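Local structure of D-glycerate 3-kinase (Cryptococcus neoformans var. grubii serotype A, 6CKG) at residues 25-30 / 245-250; 95-100 / 105-110; 123-128 / 239-244; 17-22 / 322-327; 226-231 / 295-300. The protein probably phosphorylates D-glycerate with ATP as the phosphate donor, giving 3-phosphoglycerate. One frame throughout, in Å; residues are numbered along the deposited sequence. Where two conformers were deposited one is given.

Contact 1 of 5, residues 25-30 / 245-250; sequences AGFVLS and IDCFVQ
The thiol sulfur of Cys-247 lies obliquely beside the Phe-27 ring, a sulfur-aromatic contact in which SG sits 5.2 Å from the ring centroid and 56° off the ring normal. The setting is the three-layer alpha/beta sandwich of a P-loop kinase: helix 19-38 packs on the central sheet, and its segment 25-30 runs almost antiparallel to residues 247-250 of strand 247-253, at 173° and with 10.1 Å between the axes. From the helix, Phe-27 makes the contacts. With CG anti to the backbone N (chi1 174°), its ring reaches out from the helix to the strand and settles across three consecutive residues. Cys-247 brings its sulfur to within 4.2 Å of Phe-27 CE2. On the far side of Phe-248, Val-249 slides past the ring in the opposite direction with its CG2 branch. The side chain of Phe-248 points away from the helix and meets Trp-309, while its carbonyl remains with Phe-27. Val-28, one residue on in the helix, packs instead on Leu-71 of helix 63-75. A thiol, a methyl and a carbonyl gather at the CE2 side of the ring: Phe-27 CE2 lies 3.7 Å from Val-249 CG2 and 3.6 Å from Phe-248 O.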
# COMPACT_ATOMS: atom_id res chain seq x y z
N ALA A 25 13.90 6.84 9.15
CA ALA A 25 14.80 5.99 9.92
C ALA A 25 14.73 6.33 11.41
O ALA A 25 14.67 5.44 12.26
CB ALA A 25 16.23 6.12 9.41
N GLY A 26 14.79 7.63 11.74
CA GLY A 26 14.68 8.02 13.14
C GLY A 26 13.40 7.50 13.77
O GLY A 26 13.42 6.97 14.90
N PHE A 27 12.29 7.60 13.05
CA PHE A 27 10.99 7.11 13.51
C PHE A 27 10.96 5.59 13.66
O PHE A 27 10.47 5.05 14.66
CB PHE A 27 9.92 7.58 12.53
CG PHE A 27 8.52 7.04 12.80
CD1 PHE A 27 7.72 7.61 13.78
CD2 PHE A 27 8.01 5.99 12.05
CE1 PHE A 27 6.43 7.13 14.02
CE2 PHE A 27 6.71 5.50 12.29
CZ PHE A 27 5.94 6.07 13.27
N VAL A 28 11.48 4.86 12.66
CA VAL A 28 11.57 3.40 12.77
C VAL A 28 12.42 3.00 13.98
O VAL A 28 12.05 2.10 14.74
CB VAL A 28 12.10 2.79 11.47
CG1 VAL A 28 12.45 1.34 11.68
CG2 VAL A 28 11.03 2.92 10.36
N LEU A 29 13.57 3.65 14.17
CA LEU A 29 14.44 3.29 15.29
C LEU A 29 13.77 3.55 16.63
O LEU A 29 13.89 2.75 17.57
CB LEU A 29 15.76 4.06 15.20
CG LEU A 29 16.70 3.64 14.07
CD1 LEU A 29 17.72 4.72 13.79
CD2 LEU A 29 17.38 2.35 14.46
N SER A 30 13.06 4.68 16.75
CA SER A 30 12.36 4.99 18.00
C SER A 30 11.20 4.03 18.24
O SER A 30 10.98 3.56 19.36
CB SER A 30 11.89 6.45 17.98
OG SER A 30 10.70 6.63 18.71
N ILE A 245 -0.29 -4.49 11.71
CA ILE A 245 0.66 -3.39 11.59
C ILE A 245 0.82 -2.69 12.93
O ILE A 245 -0.16 -2.34 13.60
CB ILE A 245 0.18 -2.41 10.50
CG1 ILE A 245 0.11 -3.14 9.15
CG2 ILE A 245 1.05 -1.17 10.47
CD1 ILE A 245 -0.44 -2.28 7.99
N ASP A 246 2.08 -2.44 13.32
CA ASP A 246 2.40 -1.82 14.60
C ASP A 246 2.50 -0.30 14.53
O ASP A 246 2.07 0.39 15.46
CB ASP A 246 3.74 -2.37 15.14
CG ASP A 246 3.71 -3.86 15.34
OD1 ASP A 246 2.73 -4.37 15.91
OD2 ASP A 246 4.67 -4.54 14.92
N CYS A 247 3.08 0.24 13.47
CA CYS A 247 3.23 1.68 13.33
C CYS A 247 3.15 2.02 11.85
O CYS A 247 3.11 1.13 11.00
CB CYS A 247 4.56 2.16 13.98
SG CYS A 247 6.04 1.49 13.17
N PHE A 248 3.11 3.31 11.53
CA PHE A 248 2.69 3.67 10.18
C PHE A 248 3.41 4.92 9.70
O PHE A 248 3.58 5.88 10.46
CB PHE A 248 1.16 3.91 10.14
CG PHE A 248 0.51 3.59 8.80
CD1 PHE A 248 0.61 4.47 7.73
CD2 PHE A 248 -0.21 2.42 8.62
CE1 PHE A 248 -0.01 4.20 6.50
CE2 PHE A 248 -0.83 2.13 7.39
CZ PHE A 248 -0.73 3.03 6.33
N VAL A 249 3.80 4.90 8.43
CA VAL A 249 4.39 6.05 7.75
C VAL A 249 3.54 6.35 6.53
O VAL A 249 3.30 5.45 5.71
CB VAL A 249 5.85 5.78 7.34
CG1 VAL A 249 6.44 7.00 6.61
CG2 VAL A 249 6.71 5.42 8.57
N GLN A 250 3.10 7.60 6.38
CA GLN A 250 2.27 7.98 5.25
C GLN A 250 2.87 9.16 4.50
O GLN A 250 3.30 10.14 5.12
CB GLN A 250 0.84 8.31 5.70
CG GLN A 250 -0.01 8.91 4.59
CD GLN A 250 -1.41 9.30 5.05
OE1 GLN A 250 -1.57 10.05 6.01
NE2 GLN A 250 -2.43 8.77 4.38

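Contact 2 of 5, residues 95-100 / 105-110; sequences VKLSQS and PLLNGR
The carbonyl oxygen of Leu-107 is gripped from helix 91-100 by Ser-98, whose hydroxyl donates a hydrogen bond of 2.8 Å from OG to Leu-107 O. The donor lies in the carbonyl plane on a lone pair, at a C=O...O angle of 136°. Gln-94, one turn earlier in the helix, adds a weak bond from NE2 to the same oxygen and a sounder one to Ser-98 OG, so the hydroxyl receives one bond while giving another. Ser-98 owes its reach to chi1 of -67°, which sets OG anti to its own carbonyl carbon and faces it to the loop; there it also comes within 3.3 Å of Asn-108 CA. This is a short-range helix-to-loop tether, in which a helical serine ties down the backbone of the loop that follows. Next to the bond, Leu-97 and Leu-107 meet loosely by their methyls, Leu-97 CD2 to Leu-107 CD2 at 4.3 Å. Nearer the end of this helical segment Ser-100 OG folds back to Leu-97 O, 2.8 Å away. The loop is held on other sides too: Leu-107 packs on Ile-231 and Asn-234 of helix 225-236, and Arg-290 of helix 281-298 bonds to the carbonyl of Arg-110.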
# COMPACT_ATOMS: atom_id res chain seq x y z
N VAL A 95 -9.05 -13.64 -13.18
CA VAL A 95 -10.03 -13.90 -14.23
C VAL A 95 -11.33 -14.39 -13.61
O VAL A 95 -12.42 -13.95 -14.00
CB VAL A 95 -9.46 -14.90 -15.25
CG1 VAL A 95 -10.55 -15.44 -16.19
CG2 VAL A 95 -8.35 -14.25 -16.05
N LYS A 96 -11.25 -15.28 -12.61
CA LYS A 96 -12.44 -15.75 -11.93
C LYS A 96 -13.18 -14.59 -11.27
O LYS A 96 -14.41 -14.50 -11.37
CB LYS A 96 -12.09 -16.81 -10.89
CG LYS A 96 -11.76 -18.17 -11.51
CD LYS A 96 -11.29 -19.18 -10.48
CE LYS A 96 -11.06 -20.56 -11.14
NZ LYS A 96 -10.27 -21.47 -10.27
N LEU A 97 -12.44 -13.68 -10.64
CA LEU A 97 -13.05 -12.51 -10.01
C LEU A 97 -13.74 -11.63 -11.05
O LEU A 97 -14.89 -11.22 -10.87
CB LEU A 97 -11.99 -11.71 -9.25
CG LEU A 97 -12.40 -10.36 -8.67
CD1 LEU A 97 -13.52 -10.56 -7.65
CD2 LEU A 97 -11.20 -9.70 -8.05
N SER A 98 -13.05 -11.33 -12.16
CA SER A 98 -13.65 -10.52 -13.21
C SER A 98 -14.94 -11.16 -13.72
O SER A 98 -15.95 -10.48 -13.89
CB SER A 98 -12.67 -10.31 -14.36
OG SER A 98 -11.58 -9.50 -13.94
N GLN A 99 -14.92 -12.48 -13.93
CA GLN A 99 -16.08 -13.17 -14.49
C GLN A 99 -17.25 -13.18 -13.52
O GLN A 99 -18.40 -13.24 -13.96
CB GLN A 99 -15.74 -14.62 -14.84
CG GLN A 99 -14.81 -14.81 -16.01
CD GLN A 99 -14.48 -16.27 -16.19
OE1 GLN A 99 -14.80 -17.10 -15.33
NE2 GLN A 99 -13.86 -16.61 -17.32
N SER A 100 -16.99 -13.14 -12.22
CA SER A 100 -18.07 -13.14 -11.24
C SER A 100 -18.67 -11.76 -11.03
O SER A 100 -19.71 -11.65 -10.37
CB SER A 100 -17.56 -13.70 -9.91
OG SER A 100 -16.61 -12.84 -9.31
N PRO A 105 -16.37 -2.38 -13.50
CA PRO A 105 -15.13 -2.07 -14.21
C PRO A 105 -13.91 -2.05 -13.32
O PRO A 105 -12.79 -2.26 -13.81
CB PRO A 105 -15.40 -0.68 -14.80
CG PRO A 105 -16.44 -0.10 -13.90
CD PRO A 105 -17.32 -1.26 -13.53
N LEU A 106 -14.07 -1.76 -12.03
CA LEU A 106 -12.91 -1.72 -11.15
C LEU A 106 -12.34 -3.10 -10.87
O LEU A 106 -11.15 -3.22 -10.56
CB LEU A 106 -13.28 -0.99 -9.85
CG LEU A 106 -13.59 0.49 -10.07
CD1 LEU A 106 -13.87 1.26 -8.75
CD2 LEU A 106 -12.44 1.11 -10.86
N LEU A 107 -13.15 -4.16 -11.00
CA LEU A 107 -12.68 -5.52 -10.76
C LEU A 107 -12.34 -6.26 -12.05
O LEU A 107 -12.11 -7.48 -12.02
CB LEU A 107 -13.71 -6.30 -9.96
CG LEU A 107 -14.03 -5.69 -8.59
CD1 LEU A 107 -15.23 -6.37 -7.94
CD2 LEU A 107 -12.78 -5.77 -7.67
N ASN A 108 -12.27 -5.57 -13.18
CA ASN A 108 -11.98 -6.26 -14.43
C ASN A 108 -10.48 -6.43 -14.65
O ASN A 108 -10.07 -6.85 -15.73
CB ASN A 108 -12.65 -5.55 -15.61
CG ASN A 108 -12.00 -4.22 -15.96
OD1 ASN A 108 -11.01 -3.81 -15.33
ND2 ASN A 108 -12.53 -3.55 -16.97
N GLY A 109 -9.68 -6.11 -13.65
CA GLY A 109 -8.24 -6.30 -13.66
C GLY A 109 -7.70 -5.93 -12.29
O GLY A 109 -8.44 -5.44 -11.43
N ARG A 110 -6.39 -6.14 -12.11
CA ARG A 110 -5.75 -5.89 -10.83
C ARG A 110 -5.86 -4.42 -10.43
O ARG A 110 -5.96 -3.52 -11.26
CB ARG A 110 -4.26 -6.26 -10.89
CG ARG A 110 -3.42 -5.31 -11.73
CD ARG A 110 -2.00 -5.85 -11.97
NE ARG A 110 -1.16 -4.83 -12.59
CZ ARG A 110 -0.60 -4.94 -13.80
NH1 ARG A 110 -0.76 -6.04 -14.52
NH2 ARG A 110 0.13 -3.94 -14.27

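Contact 3 of 5, residues 123-128 / 239-244; sequences QCLAKL and EVLWDQ
Leu-125 lays its CD2 methyl over two residues of the opposite segment at once, the CD2 methyl of Leu-241 and the CB of Gln-244. In the P-loop kinase sandwich this is a meeting of two helices, 118-129 and 239-242, on the central sheet: Leu-125 and Leu-241 both also rest on Phe-179 of strand 176-180, and Leu-125 touches Met-82 of the edge strand 79-83. The closest approach is between the leucine methyls, with Leu-125 CD2 3.6 Å from Leu-241 CD2, the two side chains crossing at a slant. Leu-241 points its first bond past the other helix and reaches it through its far end, at chi1 of -133°, close to an eclipsed arrangement. Leu-125 likewise has a chi2 of 34°, off the staggered value. Gln-244 contributes its aliphatic part. Its CB stands 3.8 Å from Leu-125 CD2 and 4.1 Å from Leu-125 CG, the two chains sliding past one another in opposite senses. A bend at chi2 (-88°) then carries the amide beside the helix towards Ala-126. Lys-129, a little further along the first helix, adds a polar tie by bonding to the carbonyl of Gln-244. The amide itself comes only loosely near the helix, with Gln-244 NE2 4.3 Å from Ala-126 CA.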
# COMPACT_ATOMS: atom_id res chain seq x y z
N GLN A 123 -0.88 -15.19 5.48
CA GLN A 123 0.12 -16.23 5.74
C GLN A 123 1.52 -15.64 5.80
O GLN A 123 2.31 -15.97 6.70
CB GLN A 123 0.04 -17.34 4.67
CG GLN A 123 1.07 -18.47 4.86
CD GLN A 123 1.06 -19.52 3.73
OE1 GLN A 123 0.87 -19.20 2.56
NE2 GLN A 123 1.25 -20.78 4.11
N CYS A 124 1.87 -14.76 4.86
CA CYS A 124 3.23 -14.24 4.83
C CYS A 124 3.50 -13.31 6.00
O CYS A 124 4.58 -13.36 6.61
CB CYS A 124 3.50 -13.53 3.50
SG CYS A 124 3.70 -14.76 2.15
N LEU A 125 2.54 -12.45 6.34
CA LEU A 125 2.77 -11.54 7.46
C LEU A 125 2.86 -12.31 8.77
O LEU A 125 3.70 -11.99 9.62
CB LEU A 125 1.67 -10.48 7.50
CG LEU A 125 1.97 -9.24 8.35
CD1 LEU A 125 3.46 -8.87 8.33
CD2 LEU A 125 1.14 -8.08 7.84
N ALA A 126 2.02 -13.33 8.96
CA ALA A 126 2.14 -14.14 10.17
C ALA A 126 3.47 -14.88 10.21
O ALA A 126 4.10 -15.00 11.27
CB ALA A 126 0.97 -15.12 10.27
N LYS A 127 3.93 -15.37 9.05
CA LYS A 127 5.23 -16.03 9.00
C LYS A 127 6.35 -15.08 9.39
O LYS A 127 7.23 -15.43 10.19
CB LYS A 127 5.47 -16.59 7.59
CG LYS A 127 6.64 -17.59 7.50
CD LYS A 127 6.33 -18.89 8.24
CE LYS A 127 7.39 -19.95 7.99
NZ LYS A 127 7.31 -20.51 6.61
N LEU A 128 6.36 -13.87 8.83
CA LEU A 128 7.39 -12.90 9.20
C LEU A 128 7.32 -12.56 10.68
O LEU A 128 8.35 -12.41 11.34
CB LEU A 128 7.28 -11.64 8.34
CG LEU A 128 7.63 -11.80 6.86
CD1 LEU A 128 7.21 -10.58 6.02
CD2 LEU A 128 9.11 -12.10 6.68
N GLU A 239 -9.15 -5.88 7.07
CA GLU A 239 -8.96 -5.34 8.41
C GLU A 239 -8.12 -6.27 9.29
O GLU A 239 -7.35 -5.79 10.13
CB GLU A 239 -10.32 -5.02 9.03
CG GLU A 239 -10.86 -3.66 8.52
CD GLU A 239 -12.29 -3.34 8.95
OE1 GLU A 239 -13.20 -4.15 8.68
OE2 GLU A 239 -12.49 -2.26 9.54
N VAL A 240 -8.24 -7.59 9.12
CA VAL A 240 -7.37 -8.51 9.85
C VAL A 240 -5.91 -8.27 9.51
O VAL A 240 -5.02 -8.30 10.38
CB VAL A 240 -7.79 -9.97 9.56
CG1 VAL A 240 -6.73 -10.95 10.04
CG2 VAL A 240 -9.13 -10.28 10.21
N LEU A 241 -5.63 -7.99 8.23
CA LEU A 241 -4.28 -7.68 7.77
C LEU A 241 -3.79 -6.36 8.34
O LEU A 241 -2.65 -6.26 8.82
CB LEU A 241 -4.28 -7.63 6.24
CG LEU A 241 -3.26 -8.30 5.34
CD1 LEU A 241 -2.98 -7.39 4.14
CD2 LEU A 241 -1.98 -8.70 6.08
N TRP A 242 -4.62 -5.32 8.26
CA TRP A 242 -4.22 -4.02 8.81
C TRP A 242 -3.88 -4.12 10.29
O TRP A 242 -2.96 -3.43 10.78
CB TRP A 242 -5.33 -2.99 8.63
CG TRP A 242 -5.75 -2.63 7.21
CD1 TRP A 242 -6.92 -1.98 6.87
CD2 TRP A 242 -5.03 -2.84 5.97
NE1 TRP A 242 -6.97 -1.79 5.51
CE2 TRP A 242 -5.85 -2.32 4.93
CE3 TRP A 242 -3.81 -3.43 5.64
CZ2 TRP A 242 -5.46 -2.34 3.60
CZ3 TRP A 242 -3.44 -3.47 4.30
CH2 TRP A 242 -4.27 -2.94 3.29
N ASP A 243 -4.62 -4.95 11.02
CA ASP A 243 -4.42 -5.05 12.47
C ASP A 243 -3.08 -5.67 12.86
O ASP A 243 -2.74 -5.66 14.04
CB ASP A 243 -5.56 -5.85 13.11
CG ASP A 243 -6.87 -5.05 13.20
OD1 ASP A 243 -6.85 -3.81 13.04
OD2 ASP A 243 -7.93 -5.67 13.44
N GLN A 244 -2.35 -6.25 11.91
CA GLN A 244 -1.02 -6.78 12.15
C GLN A 244 0.06 -5.71 12.12
O GLN A 244 1.20 -5.98 12.50
CB GLN A 244 -0.72 -7.87 11.12
CG GLN A 244 -1.62 -9.10 11.25
CD GLN A 244 -1.03 -10.10 12.23
OE1 GLN A 244 -0.94 -9.84 13.43
NE2 GLN A 244 -0.59 -11.25 11.71

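Contact 4 of 5, residues 17-22 / 322-327; sequences GGAMVQ and REIVGT
Apolar contact is the whole of what Met-20 and Ile-324 exchange. The CD1 methyl of Ile-324 is pressed against the base of Met-20 rather than its tip, 3.8 Å from Met-20 CB and equally near Met-20 CA. The methionine chain runs out extended over its first two torsions and then bends at chi3 (-64°), which leaves its terminal methyl CE 4.0 Å from Ile-324 CG1. Ile-324 is therefore touched at two levels, along its longer branch and at its end, while the two side chains run obliquely to each other. Ala-19 adds a looser touch, its CB 4.5 Å from Ile-324 CD1.

These residues join the first turn of helix 19-38 to the edge of the central sheet of the P-loop kinase fold, where strands 313-318 and 324-329 form an antiparallel hairpin. Phe-316 of the partner strand supports both Met-20 and Ile-324. Directly after Ile-324 the edge strand is interrupted by a classic beta bulge, Val-325 and Gly-326 together facing Ile-317.

Polar bonds work within each side. Gly-18 is the N-cap residue of the helix, and its carbonyl takes the backbone N-H of Gln-22, with Gly-18 O 2.9 Å from Gln-22 N. The amide of Gln-22 also reaches back to Gly-17, the first modelled residue, through a weak bond. On the hairpin, Arg-322 turns away from the helix: its guanidinium group makes a cation-pi contact with Trp-262 and bonds to Gln-265 and to the carbonyl of Gly-57, which is probably part of the glycine-rich P-loop.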
# COMPACT_ATOMS: atom_id res chain seq x y z
N GLY A 17 18.91 8.61 1.08
CA GLY A 17 19.82 9.32 1.97
C GLY A 17 19.34 10.73 2.32
O GLY A 17 20.01 11.44 3.08
N GLY A 18 18.19 11.12 1.78
CA GLY A 18 17.66 12.45 1.96
C GLY A 18 16.88 12.62 3.25
O GLY A 18 16.86 11.75 4.12
N ALA A 19 16.20 13.76 3.35
CA ALA A 19 15.50 14.11 4.58
C ALA A 19 14.42 13.09 4.92
O ALA A 19 14.29 12.68 6.08
CB ALA A 19 14.91 15.52 4.48
N MET A 20 13.62 12.68 3.93
CA MET A 20 12.55 11.73 4.22
C MET A 20 13.10 10.39 4.70
O MET A 20 12.59 9.82 5.67
CB MET A 20 11.64 11.52 3.00
CG MET A 20 10.43 10.65 3.33
SD MET A 20 9.22 10.36 2.00
CE MET A 20 8.60 12.02 1.72
N VAL A 21 14.15 9.89 4.04
CA VAL A 21 14.75 8.62 4.46
C VAL A 21 15.30 8.74 5.88
O VAL A 21 15.01 7.91 6.75
CB VAL A 21 15.84 8.18 3.47
CG1 VAL A 21 16.79 7.16 4.11
CG2 VAL A 21 15.21 7.61 2.22
N GLN A 22 16.08 9.80 6.15
CA GLN A 22 16.65 9.99 7.48
C GLN A 22 15.58 10.15 8.54
O GLN A 22 15.69 9.59 9.64
CB GLN A 22 17.57 11.22 7.50
CG GLN A 22 18.75 11.14 6.58
CD GLN A 22 19.71 12.29 6.78
OE1 GLN A 22 19.52 13.12 7.67
NE2 GLN A 22 20.76 12.35 5.96
N ARG A 322 7.64 16.82 -4.60
CA ARG A 322 7.89 15.75 -3.64
C ARG A 322 8.75 16.21 -2.47
O ARG A 322 9.30 15.38 -1.74
CB ARG A 322 8.52 14.53 -4.31
CG ARG A 322 7.71 13.99 -5.48
CD ARG A 322 8.44 12.86 -6.17
NE ARG A 322 7.64 12.24 -7.22
CZ ARG A 322 7.61 12.66 -8.49
NH1 ARG A 322 6.86 12.03 -9.38
NH2 ARG A 322 8.35 13.70 -8.86
N GLU A 323 8.87 17.52 -2.28
CA GLU A 323 9.62 18.05 -1.15
C GLU A 323 8.73 18.08 0.09
O GLU A 323 7.55 18.44 0.01
CB GLU A 323 10.12 19.45 -1.47
CG GLU A 323 11.02 19.51 -2.68
CD GLU A 323 11.15 20.90 -3.26
OE1 GLU A 323 10.34 21.78 -2.88
OE2 GLU A 323 12.05 21.11 -4.10
N ILE A 324 9.29 17.68 1.23
CA ILE A 324 8.53 17.73 2.47
C ILE A 324 8.22 19.18 2.80
O ILE A 324 9.12 20.02 2.87
CB ILE A 324 9.30 17.05 3.61
CG1 ILE A 324 9.46 15.57 3.32
CG2 ILE A 324 8.60 17.28 4.95
CD1 ILE A 324 10.49 14.91 4.19
N VAL A 325 6.94 19.49 2.97
CA VAL A 325 6.53 20.81 3.43
C VAL A 325 5.92 20.79 4.82
O VAL A 325 5.73 21.87 5.41
CB VAL A 325 5.55 21.48 2.43
CG1 VAL A 325 6.25 21.73 1.10
CG2 VAL A 325 4.32 20.62 2.23
N GLY A 326 5.62 19.62 5.37
CA GLY A 326 5.19 19.52 6.75
C GLY A 326 5.20 18.08 7.21
O GLY A 326 5.18 17.15 6.40
N THR A 327 5.26 17.91 8.52
CA THR A 327 5.13 16.59 9.12
C THR A 327 4.12 16.65 10.24
O THR A 327 3.96 17.69 10.90
CB THR A 327 6.47 16.05 9.66
OG1 THR A 327 6.96 16.93 10.67
CG2 THR A 327 7.48 15.91 8.54

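Contact 5 of 5, residues 226-231 / 295-300; sequences STLHSI and YELFQD
Leu-228 and Leu-297 meet by one methyl each, Leu-228 CD2 against Leu-297 CD1 at 4.2 Å, with the side chains crossing at about a right angle. Both leucines adopt the same shape, CG anti to the carbonyl carbon and the chain then extended, so each presents a single branch tip to the other. One turn on in the first helix and one residue on in the second, Ile-231 and Phe-298 repeat the right-angled crossing with unlike shapes. In Ile-231 the gamma branches divide the work: CG2, anti to the backbone N, lies obliquely by the ring, 3.9 Å from Phe-298 CE2, whereas chi2 of -58° swings CD1 off towards Leu-107. The arrangement is a buried helix-helix contact between 225-236 and 281-298: the CA atoms of Leu-228 and Leu-297 stand 9.0 Å apart, and side chains make the contact. Phe-298, with chi1 at -50°, reaches across with its ring, one face of which is backed by its own neighbour, Leu-297 CB lying 3.6 Å above the ring plane and towards its rim. The same ring touches Asn-232 and Leu-235 further along helix 225-236. Helix 191-204 borders the site, Tyr-198 packing on Leu-228 and Lys-197 bonding to the carbonyl of Leu-297.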
# COMPACT_ATOMS: atom_id res chain seq x y z
N SER A 226 -23.30 0.81 -6.94
CA SER A 226 -23.06 -0.61 -6.67
C SER A 226 -21.59 -0.98 -6.90
O SER A 226 -21.03 -1.80 -6.16
CB SER A 226 -23.98 -1.48 -7.51
OG SER A 226 -23.67 -1.37 -8.88
N THR A 227 -20.96 -0.41 -7.92
CA THR A 227 -19.53 -0.67 -8.12
C THR A 227 -18.73 -0.22 -6.91
O THR A 227 -17.85 -0.95 -6.43
CB THR A 227 -19.02 0.03 -9.39
OG1 THR A 227 -19.44 -0.70 -10.54
CG2 THR A 227 -17.46 0.10 -9.39
N LEU A 228 -19.02 0.97 -6.39
CA LEU A 228 -18.26 1.48 -5.25
C LEU A 228 -18.54 0.68 -3.98
O LEU A 228 -17.62 0.43 -3.19
CB LEU A 228 -18.57 2.97 -5.03
CG LEU A 228 -18.23 3.90 -6.19
CD1 LEU A 228 -18.78 5.30 -5.96
CD2 LEU A 228 -16.72 3.94 -6.44
N HIS A 229 -19.79 0.26 -3.77
CA HIS A 229 -20.11 -0.55 -2.60
C HIS A 229 -19.35 -1.88 -2.61
O HIS A 229 -18.93 -2.36 -1.55
CB HIS A 229 -21.62 -0.81 -2.54
CG HIS A 229 -22.42 0.30 -1.92
ND1 HIS A 229 -22.22 0.73 -0.62
CD2 HIS A 229 -23.46 1.03 -2.40
CE1 HIS A 229 -23.09 1.69 -0.34
NE2 HIS A 229 -23.85 1.89 -1.40
N SER A 230 -19.18 -2.48 -3.80
CA SER A 230 -18.43 -3.73 -3.92
C SER A 230 -16.98 -3.56 -3.47
O SER A 230 -16.46 -4.38 -2.72
CB SER A 230 -18.48 -4.24 -5.36
OG SER A 230 -19.82 -4.50 -5.76
N ILE A 231 -16.32 -2.50 -3.94
CA ILE A 231 -14.94 -2.27 -3.50
C ILE A 231 -14.90 -2.06 -1.99
O ILE A 231 -14.01 -2.58 -1.29
CB ILE A 231 -14.32 -1.08 -4.25
CG1 ILE A 231 -14.41 -1.30 -5.76
CG2 ILE A 231 -12.86 -0.86 -3.80
CD1 ILE A 231 -13.72 -2.59 -6.25
N TYR A 295 -8.75 6.42 -3.14
CA TYR A 295 -8.20 7.55 -2.38
C TYR A 295 -9.31 8.43 -1.84
O TYR A 295 -9.29 8.82 -0.66
CB TYR A 295 -7.26 8.38 -3.26
CG TYR A 295 -5.94 7.73 -3.62
CD1 TYR A 295 -4.86 7.76 -2.75
CD2 TYR A 295 -5.76 7.13 -4.86
CE1 TYR A 295 -3.63 7.18 -3.09
CE2 TYR A 295 -4.54 6.55 -5.21
CZ TYR A 295 -3.49 6.57 -4.32
OH TYR A 295 -2.29 6.00 -4.68
N GLU A 296 -10.29 8.76 -2.68
CA GLU A 296 -11.37 9.67 -2.27
C GLU A 296 -12.19 9.09 -1.12
O GLU A 296 -12.52 9.81 -0.17
CB GLU A 296 -12.27 9.98 -3.47
CG GLU A 296 -11.57 10.77 -4.58
CD GLU A 296 -12.44 10.96 -5.81
OE1 GLU A 296 -13.65 10.73 -5.73
OE2 GLU A 296 -11.90 11.37 -6.86
N LEU A 297 -12.52 7.80 -1.19
CA LEU A 297 -13.45 7.19 -0.24
C LEU A 297 -12.78 6.65 1.02
O LEU A 297 -13.39 6.69 2.10
CB LEU A 297 -14.20 6.04 -0.91
CG LEU A 297 -15.20 6.42 -2.00
CD1 LEU A 297 -15.84 5.16 -2.52
CD2 LEU A 297 -16.25 7.36 -1.43
N PHE A 298 -11.58 6.07 0.91
CA PHE A 298 -11.06 5.19 1.95
C PHE A 298 -9.77 5.66 2.60
O PHE A 298 -9.35 5.06 3.60
CB PHE A 298 -10.80 3.78 1.37
CG PHE A 298 -11.95 3.20 0.61
CD1 PHE A 298 -13.23 3.20 1.13
CD2 PHE A 298 -11.73 2.65 -0.64
CE1 PHE A 298 -14.29 2.64 0.42
CE2 PHE A 298 -12.76 2.11 -1.35
CZ PHE A 298 -14.05 2.11 -0.83
N GLN A 299 -9.11 6.67 2.05
CA GLN A 299 -7.81 7.07 2.56
C GLN A 299 -7.89 7.56 4.00
O GLN A 299 -6.91 7.43 4.75
CB GLN A 299 -7.23 8.15 1.66
CG GLN A 299 -5.80 8.53 1.91
CD GLN A 299 -5.31 9.54 0.90
OE1 GLN A 299 -4.20 9.43 0.39
NE2 GLN A 299 -6.16 10.51 0.59
N ASP A 300 -9.03 8.13 4.42
CA ASP A 300 -9.09 8.67 5.77
C ASP A 300 -9.09 7.59 6.84
O ASP A 300 -8.76 7.89 8.00
CB ASP A 300 -10.33 9.56 5.95
CG ASP A 300 -10.30 10.77 5.04
OD1 ASP A 300 -9.26 11.46 5.00
OD2 ASP A 300 -11.31 11.01 4.34

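In the fold
Contacts 1 and 5 are buried, contact 3 partly so, and contacts 2 and 4 lie at the surface on opposite sides of the chain's centre. Contacts 1 and 4 share helix 19-38, which leans on two different strands of the same sheet; the second segment of contact 3 runs straight into that of contact 1, although the centres of the two contacts are 17 Å apart. Contacts 2 and 5 touch through the loop 105-110 and helix 225-236. Chemistry follows place: aromatic rings appear in the buried contacts 1 and 5, aliphatic chains dominate 3 and 4, and contact 2 alone has a hydrogen bond between its segments.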